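Local structure of polysaccharide Lyase Family 6 (Bacteroides cellulosilyticus, 6QPS) at residues G177-Q182 against G211-R216; G152-V157 against A172-G177; E242-S247 against G266-H271; F201-P206 against F236-G241; G113-D118 against G158-N163. The protein probably cleaves mannuronic acid-rich alginate by beta-elimination, as a calcium-binding polysaccharide lyase of family 6 from a human gut bacterium. All blocks are in the same frame, centred on the assembly; numbering follows the deposited sequence.

Contact 1 of 5, residues G177-Q182 against G211-R216. With CA (calcium ion), chain C.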
# COMPACT_ATOMS: atom_id res chain seq x y z
N GLY A 177 -0.61 -14.99 -8.20
CA GLY A 177 0.51 -14.12 -7.93
C GLY A 177 0.43 -12.79 -8.67
O GLY A 177 -0.17 -12.71 -9.75
N GLY A 178 1.05 -11.76 -8.09
CA GLY A 178 1.09 -10.44 -8.69
C GLY A 178 0.46 -9.37 -7.84
O GLY A 178 -0.30 -9.65 -6.91
N LEU A 179 0.77 -8.12 -8.17
CA LEU A 179 0.32 -6.97 -7.40
C LEU A 179 -1.16 -6.66 -7.61
O LEU A 179 -1.69 -6.79 -8.71
CB LEU A 179 1.14 -5.75 -7.85
CG LEU A 179 2.36 -5.39 -6.99
CD1 LEU A 179 1.89 -4.83 -5.63
CD2 LEU A 179 3.35 -6.53 -6.86
N VAL A 180 -1.81 -6.18 -6.54
CA VAL A 180 -3.08 -5.48 -6.72
C VAL A 180 -2.84 -4.14 -7.41
O VAL A 180 -3.48 -3.81 -8.42
CB VAL A 180 -3.84 -5.32 -5.38
CG1 VAL A 180 -5.04 -4.41 -5.53
CG2 VAL A 180 -4.26 -6.69 -4.84
N LEU A 181 -1.88 -3.37 -6.91
CA LEU A 181 -1.62 -2.01 -7.40
C LEU A 181 -0.11 -1.76 -7.44
O LEU A 181 0.54 -1.63 -6.39
CB LEU A 181 -2.35 -1.00 -6.53
CG LEU A 181 -2.20 0.49 -6.82
CD1 LEU A 181 -2.55 0.79 -8.22
CD2 LEU A 181 -3.10 1.30 -5.88
N GLN A 182 0.43 -1.66 -8.65
CA GLN A 182 1.82 -1.31 -8.87
C GLN A 182 1.95 0.13 -9.35
O GLN A 182 1.27 0.54 -10.30
CB GLN A 182 2.42 -2.21 -9.94
CG GLN A 182 3.83 -1.84 -10.40
CD GLN A 182 4.89 -2.20 -9.38
OE1 GLN A 182 4.96 -3.33 -8.91
NE2 GLN A 182 5.74 -1.23 -9.04
N GLY A 211 5.80 -12.29 -3.87
CA GLY A 211 5.09 -11.72 -5.00
C GLY A 211 3.59 -11.62 -4.85
O GLY A 211 2.88 -11.72 -5.85
N ALA A 212 3.08 -11.37 -3.63
CA ALA A 212 1.66 -11.25 -3.37
C ALA A 212 1.37 -9.95 -2.61
O ALA A 212 0.43 -9.89 -1.81
CB ALA A 212 1.10 -12.50 -2.67
N GLU A 213 2.18 -8.92 -2.84
CA GLU A 213 1.99 -7.62 -2.21
C GLU A 213 0.66 -7.00 -2.65
O GLU A 213 0.13 -7.29 -3.72
CB GLU A 213 3.13 -6.68 -2.63
CG GLU A 213 4.54 -7.15 -2.26
CD GLU A 213 5.26 -8.02 -3.31
OE1 GLU A 213 4.61 -8.51 -4.27
OE2 GLU A 213 6.51 -8.23 -3.15
N ILE A 214 0.13 -6.10 -1.82
CA ILE A 214 -1.03 -5.30 -2.22
C ILE A 214 -0.60 -4.08 -3.03
O ILE A 214 -1.09 -3.85 -4.14
CB ILE A 214 -1.87 -4.90 -0.99
CG1 ILE A 214 -2.30 -6.11 -0.15
CG2 ILE A 214 -3.12 -4.11 -1.43
CD1 ILE A 214 -3.07 -7.18 -0.89
N ILE A 215 0.31 -3.25 -2.48
CA ILE A 215 0.85 -2.09 -3.19
C ILE A 215 2.37 -2.20 -3.22
O ILE A 215 3.01 -2.49 -2.20
CB ILE A 215 0.44 -0.77 -2.50
CG1 ILE A 215 -1.07 -0.59 -2.39
CG2 ILE A 215 1.08 0.45 -3.21
CD1 ILE A 215 -1.50 0.65 -1.65
N ARG A 216 2.95 -1.88 -4.38
CA ARG A 216 4.40 -1.74 -4.54
C ARG A 216 4.66 -0.40 -5.21
O ARG A 216 4.08 -0.11 -6.27
CB ARG A 216 5.03 -2.88 -5.36
CG ARG A 216 6.56 -2.83 -5.36
CD ARG A 216 7.10 -3.71 -6.47
NE ARG A 216 7.03 -5.15 -6.21
CZ ARG A 216 6.76 -6.07 -7.12
NH1 ARG A 216 6.42 -5.75 -8.35
NH2 ARG A 216 6.80 -7.35 -6.78
CA CA C . 7.43 -9.27 -1.25
O HOH W 1 9.59 -8.81 -2.28
O HOH W 2 8.69 -10.11 0.70

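Contact 2 of 5, residues G152-V157 against A172-G177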
# COMPACT_ATOMS: atom_id res chain seq x y z
N GLY A 152 2.04 -18.42 -12.50
CA GLY A 152 1.42 -17.35 -13.26
C GLY A 152 1.41 -16.05 -12.48
O GLY A 152 1.32 -16.04 -11.25
N ASP A 153 1.48 -14.94 -13.20
CA ASP A 153 1.62 -13.62 -12.61
C ASP A 153 0.75 -12.65 -13.38
O ASP A 153 0.83 -12.59 -14.62
CB ASP A 153 3.08 -13.18 -12.73
CG ASP A 153 3.57 -12.41 -11.55
OD1 ASP A 153 2.81 -12.22 -10.58
OD2 ASP A 153 4.74 -11.98 -11.59
N GLU A 154 -0.07 -11.89 -12.67
CA GLU A 154 -0.83 -10.83 -13.31
C GLU A 154 -1.06 -9.70 -12.31
O GLU A 154 -1.26 -9.96 -11.12
CB GLU A 154 -2.17 -11.30 -13.92
CG GLU A 154 -3.15 -11.91 -12.94
CD GLU A 154 -4.34 -12.62 -13.59
OE1 GLU A 154 -4.46 -12.62 -14.85
OE2 GLU A 154 -5.16 -13.17 -12.84
N TYR A 155 -0.98 -8.46 -12.78
CA TYR A 155 -1.14 -7.29 -11.93
C TYR A 155 -2.47 -6.64 -12.24
O TYR A 155 -2.80 -6.43 -13.42
CB TYR A 155 -0.01 -6.27 -12.18
CG TYR A 155 1.39 -6.61 -11.71
CD1 TYR A 155 1.76 -7.90 -11.34
CD2 TYR A 155 2.35 -5.61 -11.63
CE1 TYR A 155 3.05 -8.18 -10.90
CE2 TYR A 155 3.62 -5.88 -11.21
CZ TYR A 155 4.00 -7.16 -10.86
OH TYR A 155 5.29 -7.43 -10.47
N TRP A 156 -3.23 -6.23 -11.22
CA TRP A 156 -4.57 -5.69 -11.47
C TRP A 156 -4.53 -4.27 -12.05
O TRP A 156 -5.10 -4.01 -13.11
CB TRP A 156 -5.44 -5.79 -10.22
CG TRP A 156 -6.02 -7.19 -10.03
CD1 TRP A 156 -5.85 -8.27 -10.86
CD2 TRP A 156 -6.86 -7.63 -8.96
NE1 TRP A 156 -6.51 -9.36 -10.34
CE2 TRP A 156 -7.16 -8.98 -9.20
CE3 TRP A 156 -7.39 -7.02 -7.82
CZ2 TRP A 156 -7.97 -9.73 -8.34
CZ3 TRP A 156 -8.22 -7.76 -6.99
CH2 TRP A 156 -8.49 -9.09 -7.25
N VAL A 157 -3.86 -3.35 -11.35
CA VAL A 157 -3.79 -1.94 -11.74
C VAL A 157 -2.34 -1.48 -11.76
O VAL A 157 -1.60 -1.66 -10.78
CB VAL A 157 -4.61 -1.05 -10.78
CG1 VAL A 157 -4.56 0.41 -11.22
CG2 VAL A 157 -6.04 -1.54 -10.68
N ALA A 172 -10.46 -6.96 -3.87
CA ALA A 172 -10.39 -8.12 -2.98
C ALA A 172 -10.33 -9.44 -3.73
O ALA A 172 -10.72 -9.56 -4.89
CB ALA A 172 -11.59 -8.16 -2.02
N ASN A 173 -9.84 -10.45 -3.01
CA ASN A 173 -9.86 -11.85 -3.45
C ASN A 173 -9.00 -12.12 -4.68
O ASN A 173 -9.37 -12.89 -5.57
CB ASN A 173 -11.29 -12.34 -3.62
CG ASN A 173 -12.08 -12.18 -2.33
OD1 ASN A 173 -11.69 -12.71 -1.30
ND2 ASN A 173 -13.13 -11.37 -2.35
N LYS A 174 -7.81 -11.50 -4.70
CA LYS A 174 -6.79 -11.89 -5.66
C LYS A 174 -6.17 -13.22 -5.21
O LYS A 174 -5.77 -13.36 -4.04
CB LYS A 174 -5.73 -10.79 -5.80
CG LYS A 174 -4.87 -11.02 -7.06
CD LYS A 174 -3.86 -9.87 -7.27
CE LYS A 174 -3.26 -9.82 -8.67
NZ LYS A 174 -2.87 -11.19 -9.15
N ARG A 175 -6.13 -14.20 -6.12
CA ARG A 175 -5.72 -15.57 -5.81
C ARG A 175 -4.53 -16.04 -6.64
O ARG A 175 -4.01 -17.13 -6.38
CB ARG A 175 -6.89 -16.55 -5.99
CG ARG A 175 -8.13 -16.17 -5.15
CD ARG A 175 -9.33 -17.12 -5.37
NE ARG A 175 -10.54 -16.62 -4.72
CZ ARG A 175 -10.83 -16.80 -3.44
NH1 ARG A 175 -10.01 -17.49 -2.65
NH2 ARG A 175 -11.96 -16.31 -2.94
N VAL A 176 -4.12 -15.27 -7.64
CA VAL A 176 -2.94 -15.54 -8.45
C VAL A 176 -1.86 -14.57 -8.03
O VAL A 176 -2.14 -13.46 -7.57
CB VAL A 176 -3.32 -15.37 -9.94
CG1 VAL A 176 -2.11 -15.44 -10.85
CG2 VAL A 176 -4.37 -16.43 -10.35
N GLY A 177 -0.61 -14.99 -8.20
CA GLY A 177 0.51 -14.12 -7.93
C GLY A 177 0.43 -12.79 -8.67
O GLY A 177 -0.17 -12.71 -9.75
O HOH W 3 0.39 -17.55 -9.18
O HOH W 4 -5.18 -12.35 -10.25

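Contact 3 of 5, residues E242-S247 against G266-H271. With CA (calcium ion), chain C.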
# COMPACT_ATOMS: atom_id res chain seq x y z
N GLU A 242 1.53 -12.20 1.82
CA GLU A 242 2.96 -12.32 2.11
C GLU A 242 3.33 -11.25 3.13
O GLU A 242 2.50 -10.45 3.55
CB GLU A 242 3.79 -12.13 0.84
CG GLU A 242 3.57 -10.77 0.17
CD GLU A 242 4.85 -10.25 -0.43
OE1 GLU A 242 5.62 -9.58 0.29
OE2 GLU A 242 5.09 -10.52 -1.63
N ASN A 243 4.63 -11.16 3.44
CA ASN A 243 5.08 -10.33 4.55
C ASN A 243 5.05 -8.84 4.26
O ASN A 243 5.11 -8.06 5.21
CB ASN A 243 6.45 -10.79 5.08
CG ASN A 243 7.56 -10.66 4.09
OD1 ASN A 243 7.36 -10.26 2.95
ND2 ASN A 243 8.77 -11.01 4.53
N GLU A 244 4.91 -8.42 2.99
CA GLU A 244 4.75 -7.00 2.67
C GLU A 244 3.31 -6.74 2.22
O GLU A 244 2.90 -7.18 1.14
CB GLU A 244 5.68 -6.55 1.54
CG GLU A 244 7.16 -6.76 1.78
CD GLU A 244 7.97 -6.43 0.55
OE1 GLU A 244 7.78 -7.13 -0.48
OE2 GLU A 244 8.78 -5.46 0.60
N ILE A 245 2.56 -5.96 3.02
CA ILE A 245 1.29 -5.41 2.55
C ILE A 245 1.57 -4.30 1.54
O ILE A 245 1.07 -4.32 0.40
CB ILE A 245 0.46 -4.87 3.73
CG1 ILE A 245 0.21 -5.94 4.80
CG2 ILE A 245 -0.84 -4.28 3.21
CD1 ILE A 245 -0.32 -5.31 6.09
N ILE A 246 2.38 -3.33 1.95
CA ILE A 246 2.88 -2.26 1.10
C ILE A 246 4.39 -2.40 1.07
O ILE A 246 5.04 -2.40 2.13
CB ILE A 246 2.50 -0.87 1.61
CG1 ILE A 246 0.98 -0.73 1.80
CG2 ILE A 246 3.05 0.19 0.67
CD1 ILE A 246 0.57 0.64 2.33
N SER A 247 4.95 -2.52 -0.14
CA SER A 247 6.39 -2.56 -0.36
C SER A 247 6.81 -1.23 -1.01
O SER A 247 6.57 -0.99 -2.20
CB SER A 247 6.70 -3.75 -1.24
OG SER A 247 8.07 -3.94 -1.48
N GLY A 266 3.38 -6.32 6.79
CA GLY A 266 3.72 -5.02 7.33
C GLY A 266 3.77 -3.93 6.28
O GLY A 266 3.59 -4.16 5.07
N LEU A 267 4.00 -2.71 6.78
CA LEU A 267 4.34 -1.55 5.97
C LEU A 267 5.86 -1.48 5.90
O LEU A 267 6.53 -1.23 6.91
CB LEU A 267 3.73 -0.29 6.60
CG LEU A 267 3.79 0.99 5.77
CD1 LEU A 267 2.96 2.11 6.44
CD2 LEU A 267 5.24 1.50 5.49
N VAL A 268 6.42 -1.76 4.72
CA VAL A 268 7.86 -1.98 4.60
C VAL A 268 8.53 -0.90 3.75
O VAL A 268 8.20 -0.74 2.57
CB VAL A 268 8.16 -3.37 4.03
CG1 VAL A 268 9.67 -3.64 3.96
CG2 VAL A 268 7.44 -4.44 4.87
N CYS A 269 9.49 -0.19 4.35
CA CYS A 269 10.35 0.77 3.65
C CYS A 269 11.50 -0.08 3.09
O CYS A 269 12.59 -0.16 3.68
CB CYS A 269 10.87 1.83 4.61
SG CYS A 269 9.59 3.04 5.09
N ARG A 270 11.23 -0.75 1.96
CA ARG A 270 12.13 -1.80 1.46
C ARG A 270 13.32 -1.24 0.70
O ARG A 270 14.47 -1.66 0.95
CB ARG A 270 11.35 -2.81 0.61
CG ARG A 270 12.23 -3.91 0.03
CD ARG A 270 12.92 -4.77 1.11
NE ARG A 270 13.86 -5.71 0.51
CZ ARG A 270 15.14 -5.46 0.28
NH1 ARG A 270 15.66 -4.29 0.65
NH2 ARG A 270 15.91 -6.37 -0.31
N HIS A 271 13.06 -0.34 -0.24
CA HIS A 271 14.13 0.34 -0.97
C HIS A 271 13.74 1.82 -1.08
O HIS A 271 12.56 2.17 -0.98
CB HIS A 271 14.32 -0.17 -2.40
CG HIS A 271 14.63 -1.63 -2.57
ND1 HIS A 271 15.68 -2.28 -1.95
CD2 HIS A 271 14.09 -2.53 -3.42
CE1 HIS A 271 15.73 -3.53 -2.37
NE2 HIS A 271 14.79 -3.71 -3.28
CA CA C . 7.43 -9.27 -1.25
O HOH W 1 9.59 -8.81 -2.28
O HOH W 2 8.69 -10.11 0.70

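Contact 4 of 5, residues F201-P206 against F236-G241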
# COMPACT_ATOMS: atom_id res chain seq x y z
N PHE A 201 -8.81 -2.27 0.52
CA PHE A 201 -8.07 -3.42 0.00
C PHE A 201 -8.45 -4.60 0.89
O PHE A 201 -8.06 -4.65 2.05
CB PHE A 201 -6.56 -3.14 0.04
CG PHE A 201 -6.12 -1.99 -0.83
CD1 PHE A 201 -6.00 -0.73 -0.30
CD2 PHE A 201 -5.83 -2.16 -2.18
CE1 PHE A 201 -5.62 0.34 -1.07
CE2 PHE A 201 -5.42 -1.08 -2.97
CZ PHE A 201 -5.32 0.17 -2.41
N GLY A 202 -9.30 -5.49 0.38
CA GLY A 202 -9.81 -6.61 1.14
C GLY A 202 -8.95 -7.86 1.09
O GLY A 202 -7.76 -7.83 0.76
N GLU A 203 -9.60 -8.98 1.39
CA GLU A 203 -8.87 -10.18 1.75
C GLU A 203 -7.94 -10.65 0.64
O GLU A 203 -8.29 -10.67 -0.55
CB GLU A 203 -9.87 -11.28 2.09
CG GLU A 203 -9.18 -12.55 2.58
CD GLU A 203 -10.07 -13.45 3.43
OE1 GLU A 203 -11.30 -13.42 3.23
OE2 GLU A 203 -9.53 -14.18 4.28
N ARG A 204 -6.76 -11.09 1.06
CA ARG A 204 -5.84 -11.83 0.22
C ARG A 204 -5.30 -12.98 1.06
O ARG A 204 -4.68 -12.73 2.11
CB ARG A 204 -4.69 -10.96 -0.29
CG ARG A 204 -3.90 -11.65 -1.41
CD ARG A 204 -2.89 -10.79 -2.12
NE ARG A 204 -2.42 -11.51 -3.29
CZ ARG A 204 -1.74 -10.96 -4.30
NH1 ARG A 204 -1.41 -9.67 -4.26
NH2 ARG A 204 -1.42 -11.71 -5.35
N GLN A 205 -5.53 -14.21 0.62
CA GLN A 205 -5.07 -15.36 1.37
C GLN A 205 -3.57 -15.62 1.19
O GLN A 205 -2.96 -15.17 0.22
CB GLN A 205 -5.85 -16.59 0.95
CG GLN A 205 -7.33 -16.54 1.31
CD GLN A 205 -7.61 -17.06 2.71
OE1 GLN A 205 -6.81 -17.79 3.30
NE2 GLN A 205 -8.76 -16.68 3.26
N PRO A 206 -2.95 -16.33 2.13
CA PRO A 206 -1.52 -16.62 2.00
C PRO A 206 -1.16 -17.27 0.66
O PRO A 206 -1.77 -18.26 0.25
CB PRO A 206 -1.24 -17.55 3.19
CG PRO A 206 -2.24 -17.09 4.24
CD PRO A 206 -3.49 -16.80 3.43
N PHE A 236 -6.75 -1.68 4.83
CA PHE A 236 -6.19 -2.97 4.43
C PHE A 236 -6.79 -4.01 5.38
O PHE A 236 -6.49 -4.00 6.58
CB PHE A 236 -4.66 -2.94 4.47
CG PHE A 236 -4.08 -1.92 3.54
CD1 PHE A 236 -3.99 -0.59 3.93
CD2 PHE A 236 -3.67 -2.26 2.28
CE1 PHE A 236 -3.50 0.37 3.06
CE2 PHE A 236 -3.17 -1.30 1.40
CZ PHE A 236 -3.10 0.01 1.79
N PHE A 237 -7.63 -4.90 4.86
CA PHE A 237 -8.43 -5.84 5.66
C PHE A 237 -8.07 -7.27 5.25
O PHE A 237 -8.36 -7.70 4.13
CB PHE A 237 -9.91 -5.55 5.38
CG PHE A 237 -10.91 -6.52 5.97
CD1 PHE A 237 -11.45 -7.55 5.21
CD2 PHE A 237 -11.38 -6.35 7.27
CE1 PHE A 237 -12.42 -8.41 5.74
CE2 PHE A 237 -12.34 -7.22 7.80
CZ PHE A 237 -12.85 -8.24 7.05
N ARG A 238 -7.42 -7.99 6.16
CA ARG A 238 -7.07 -9.39 5.91
C ARG A 238 -6.21 -9.52 4.66
O ARG A 238 -6.29 -10.51 3.92
CB ARG A 238 -8.32 -10.27 5.89
CG ARG A 238 -9.01 -10.23 7.25
CD ARG A 238 -10.27 -11.02 7.26
NE ARG A 238 -10.83 -11.05 8.62
CZ ARG A 238 -12.03 -11.50 8.93
NH1 ARG A 238 -12.85 -11.96 7.98
NH2 ARG A 238 -12.42 -11.50 10.21
N CYS A 239 -5.29 -8.55 4.48
CA CYS A 239 -4.33 -8.60 3.38
C CYS A 239 -3.14 -9.44 3.83
O CYS A 239 -2.23 -8.93 4.50
CB CYS A 239 -3.88 -7.20 2.97
SG CYS A 239 -5.21 -6.08 2.43
N SER A 240 -3.14 -10.72 3.47
CA SER A 240 -2.26 -11.71 4.09
C SER A 240 -1.56 -12.58 3.06
O SER A 240 -1.20 -13.72 3.34
CB SER A 240 -3.05 -12.56 5.09
OG SER A 240 -3.63 -11.69 6.06
N GLY A 241 -1.30 -12.03 1.88
CA GLY A 241 -0.63 -12.81 0.86
C GLY A 241 0.82 -13.14 1.19
O GLY A 241 1.31 -14.21 0.81
O HOH W 5 -6.59 -13.62 4.71
O HOH W 6 -12.80 -12.53 5.32

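Contact 5 of 5, residues G113-D118 against G158-N163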
# COMPACT_ATOMS: atom_id res chain seq x y z
N GLY A 113 -2.40 -10.76 -20.74
CA GLY A 113 -1.02 -11.04 -20.39
C GLY A 113 -0.71 -10.72 -18.94
O GLY A 113 -1.27 -11.33 -18.03
N HIS A 114 0.19 -9.76 -18.72
CA HIS A 114 0.69 -9.45 -17.38
C HIS A 114 -0.15 -8.42 -16.65
O HIS A 114 -0.18 -8.44 -15.42
CB HIS A 114 2.13 -8.92 -17.48
CG HIS A 114 2.84 -8.78 -16.16
ND1 HIS A 114 2.79 -7.63 -15.40
CD2 HIS A 114 3.62 -9.65 -15.48
CE1 HIS A 114 3.49 -7.80 -14.30
NE2 HIS A 114 4.02 -9.01 -14.32
N ASP A 115 -0.82 -7.51 -17.36
CA ASP A 115 -1.39 -6.30 -16.77
C ASP A 115 -2.85 -6.16 -17.18
O ASP A 115 -3.15 -5.96 -18.36
CB ASP A 115 -0.58 -5.06 -17.18
CG ASP A 115 0.90 -5.24 -16.93
OD1 ASP A 115 1.26 -5.45 -15.76
OD2 ASP A 115 1.69 -5.21 -17.90
N MET A 116 -3.76 -6.21 -16.20
CA MET A 116 -5.18 -6.15 -16.54
C MET A 116 -5.61 -4.74 -16.91
O MET A 116 -6.22 -4.53 -17.97
CB MET A 116 -6.03 -6.69 -15.39
CG MET A 116 -7.48 -6.92 -15.79
SD MET A 116 -8.50 -7.70 -14.51
CE MET A 116 -8.73 -6.32 -13.39
N ILE A 117 -5.30 -3.76 -16.05
CA ILE A 117 -5.62 -2.34 -16.25
C ILE A 117 -4.32 -1.55 -16.09
O ILE A 117 -3.65 -1.66 -15.05
CB ILE A 117 -6.67 -1.83 -15.24
CG1 ILE A 117 -7.96 -2.65 -15.32
CG2 ILE A 117 -6.94 -0.33 -15.44
CD1 ILE A 117 -8.98 -2.29 -14.23
N ASP A 118 -3.95 -0.76 -17.10
CA ASP A 118 -2.66 -0.07 -17.16
C ASP A 118 -2.89 1.37 -17.63
O ASP A 118 -3.68 1.60 -18.55
CB ASP A 118 -1.71 -0.82 -18.10
CG ASP A 118 -0.24 -0.53 -17.86
OD1 ASP A 118 0.11 0.25 -16.94
OD2 ASP A 118 0.56 -1.08 -18.64
N GLY A 158 -1.92 -0.92 -12.90
CA GLY A 158 -0.60 -0.32 -13.03
C GLY A 158 -0.67 1.18 -13.22
O GLY A 158 -1.17 1.67 -14.24
N LEU A 159 -0.21 1.93 -12.22
CA LEU A 159 -0.11 3.37 -12.37
C LEU A 159 1.17 3.76 -13.11
O LEU A 159 2.25 3.21 -12.86
CB LEU A 159 -0.15 4.01 -10.98
CG LEU A 159 -1.52 4.20 -10.32
CD1 LEU A 159 -1.41 4.61 -8.85
CD2 LEU A 159 -2.31 5.30 -11.08
N ARG A 160 1.01 4.68 -14.06
CA ARG A 160 2.07 5.27 -14.88
C ARG A 160 1.78 6.77 -14.96
O ARG A 160 0.71 7.22 -14.56
CB ARG A 160 2.05 4.71 -16.31
CG ARG A 160 1.87 3.18 -16.41
CD ARG A 160 3.11 2.46 -16.76
NE ARG A 160 2.83 1.05 -17.02
CZ ARG A 160 3.75 0.13 -17.25
NH1 ARG A 160 5.04 0.43 -17.22
NH2 ARG A 160 3.36 -1.13 -17.48
N GLY A 161 2.68 7.53 -15.57
CA GLY A 161 2.38 8.93 -15.83
C GLY A 161 2.46 9.79 -14.57
O GLY A 161 3.33 9.63 -13.72
N THR A 162 1.56 10.78 -14.50
CA THR A 162 1.59 11.78 -13.44
C THR A 162 0.16 12.15 -13.03
O THR A 162 -0.78 12.12 -13.84
CB THR A 162 2.33 13.07 -13.87
OG1 THR A 162 1.70 13.61 -15.04
CG2 THR A 162 3.80 12.82 -14.17
N ASN A 163 0.02 12.52 -11.76
CA ASN A 163 -1.19 13.15 -11.25
C ASN A 163 -2.42 12.28 -11.44
O ASN A 163 -3.52 12.81 -11.66
CB ASN A 163 -1.43 14.52 -11.89
CG ASN A 163 -0.26 15.46 -11.71
OD1 ASN A 163 0.51 15.71 -12.65
ND2 ASN A 163 -0.10 15.99 -10.50

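Contact 1 of 5, residues G177-Q182 against G211-R216
Arg216 NH1 gives a bent hydrogen bond of 2.9 Å to Gln182 OE1, with the amide and guanidinium planes 37° apart. Each partner has a further mate: Gln182 NE2 is taken up by Gly218 O, and Arg216 NH1 also bonds the hydroxyl of Tyr155. Leu179 lays its CD2 methyl over the centre of one guanidinium face, 3.5 Å from Arg216 CZ, while CD1 presses against the backbone at Arg216 N. Glu213 divides its carboxylate. Glu213 OE2 binds the calcium ion at 2.4 Å, alongside Asn210, Glu242, Glu244 and two waters; Glu213 OE1 lies well out of the Arg216 guanidinium plane and meets Arg216 NH2 (3.5 Å) through charge alone. The main chains pair as parallel strands: Leu181 N donates to Ile214 O at 2.9 Å, and Leu181 O accepts Arg216 N at 3.1 Å. Earlier in the two segments, Gly178 N bonds Gly211 O (2.9 Å). Val180 and Ile214 run side by side and both pack on Phe201. The segments are neighbouring turns of a parallel beta-helix: strand 181-183 lies between strands 155-159 and 215-218, and the latter pairs onward with strand 244-249.

Contact 2 of 5, residues G152-V157 against A172-G177
Lys174 NZ is gripped from several sides: it donates to Glu154 O at 2.8 Å across the contact. Within its own loop Lys174 NZ also donates to Val176 O at 2.9 Å, with Gly177 O as a weak further acceptor, and a water takes another of its protons. The chain reaches this group of carbonyl oxygens stretched out, CG anti to the backbone N (chi1 -165°), and bends only at its last torsion (-43°). On the way it runs along one face of the Trp156 indole. Lys174 CB touches CZ2 of Trp156 at 3.5 Å, and Lys174 CE makes a CH-pi contact over the five-membered ring. At the ring edge, Trp156 CH2 comes within 3.3 Å of Ala172 O, while the indole NE1 donates to Cys140 O and, weakly, to the same water. The contact joins the corner that the chain of the parallel beta-helix turns at Trp156, in strand 155-159, to the loop that carries it from strand 170-172 toward strand 181-183 on the next turn. Glu154 N seals the joint with a hydrogen bond to Gly177 O (3.0 Å). The water shared with the lysine lies 2.7 Å from Glu154 OE2, while Glu154 OE1 forms a salt bridge with Lys145. A second water accepts from Gly177 N (2.9 Å) and also bridges to Gly152 O.

Contact 3 of 5, residues E242-S247 against G266-H271
Gly266 O receives two amides of the opposing segment, Ile245 N at 2.9 Å and, weakly, Ile246 N at 3.4 Å. This double use marks a beta bulge, where the parallel register slips by one residue between Glu244 and Ile246. On either side of it the strands are held closely, by Gly266 N to Asn243 O (2.9 Å) and Val268 N to Ile246 O (3.0 Å). On the sheet face that carries Glu244 and Val268, these side chains cross at about a right angle, in ordinary van der Waals contact (CG to CG2 3.9 Å). Toward Arg270 the fit loosens: its aliphatic root approaches, CB 3.7 Å from Glu244 OE2, but its guanidinium leads away to Ser338 O and the ring of Tyr339. The Asn243 side chain is on the exposed rim. Ser247 OG donates to Glu244 OE2 at 2.7 Å from above the carboxylate plane, while Glu244 OE1 binds the calcium ion (2.3 Å). Glu242 adds both its oxygens, and its OE1 also accepts Glu244 N. With Asn210, Glu213 and two waters, these groups form the calcium site on the surface of the parallel beta-helix.

Contact 4 of 5, residues F201-P206 against F236-G241
Phe201 and Phe236 share the same first torsion, CG anti to the carbonyl carbon (chi1 -63° and -61°), which sends both rings off their paired strands side by side and in the same direction. The planes are nearly parallel, 7° apart, but slid so far that they barely overlap, with centroids 4.8 Å apart; Phe201 CD1 lies over one face of Phe236, 3.4 Å from CE2. An alanine in place of Phe201 is likely to remove the contact of CD1 with the face of Phe236 and to open a gap between Phe236 and Phe171, whose ring meets Phe201 from the preceding turn. The backbones are joined by Phe237 N to Phe201 O at 2.9 Å. Further along, Arg204 N bonds Arg238 O at 3.0 Å, and Ser240 N bonds Arg204 O at 2.9 Å. The extended Arg204 side chain runs past Gly241, and its NH2 donates to Gly178 O. On the outer side, Glu203 OE1 receives a water that accepts from Arg238 NH1, each at 2.7 Å; Arg238 NE has its direct salt bridge with Glu262. Phe237 faces the helix 454-465. Phe236 in turn stacks on Phe260, and Phe171, Phe201, Phe236 and Phe260 form a row of aromatic side chains, one per turn, as is common inside parallel beta-helices.

Contact 5 of 5, residues G113-D118 against G158-N163
Arg160 grips Asp118 side-on with two nitrogens. Arg160 NE donates to the syn lone pair of Asp118 OD1, 2.8 Å long and almost straight at 176°, while Arg160 NH2 reaches Asp118 OD2 at 3.0 Å from a more tilted approach. The salt bridge spans two neighbouring turns of the parallel beta-helix, where strand 115-118 pairs with strand 155-159 and Arg160 follows directly after. A bend at its second torsion (-105°) brings the edge of the guanidinium up to Asp118, and the carboxylate and guanidinium planes stand 40° apart. The same guanidinium makes a cation-pi contact with Trp184. A leucine at Arg160 would probably take both these bonds from the buried Asp118 carboxylate, whose ion pair with Lys93 is long and weak. Asp115 adds a more distant opposite charge, OD2 lying 4.4 Å from Arg160 NH2; Asp115 OD1 accepts His114 ND1 at 2.7 Å. Inward, Ile117 packs on Phe106 and Ile137, and its carbonyl oxygen accepts Gly158 N at 2.9 Å.

All five contacts belong to the same parallel beta-helix. Contacts 1, 3, 4 and 5 join neighbouring turns; contact 2 packs the start of a turn against the loop leading to the next. Along one face, strands 115-118, 155-159, 181-183, 215-218, 244-249 and 266-271 pair in that order, and contacts 5, 1 and 3 follow each other along the helix axis, 5 and 3 about 20 Å apart between centres. Contact 2 shares strand 155-159 with contact 5 and Gly177 with contact 1. Contact 4, centred about 11 Å from contact 1, lies where strands 200-201 and 230-237 run out into loops. Contacts 1 and 3 meet at the calcium ion, which thereby ties two successive turns together.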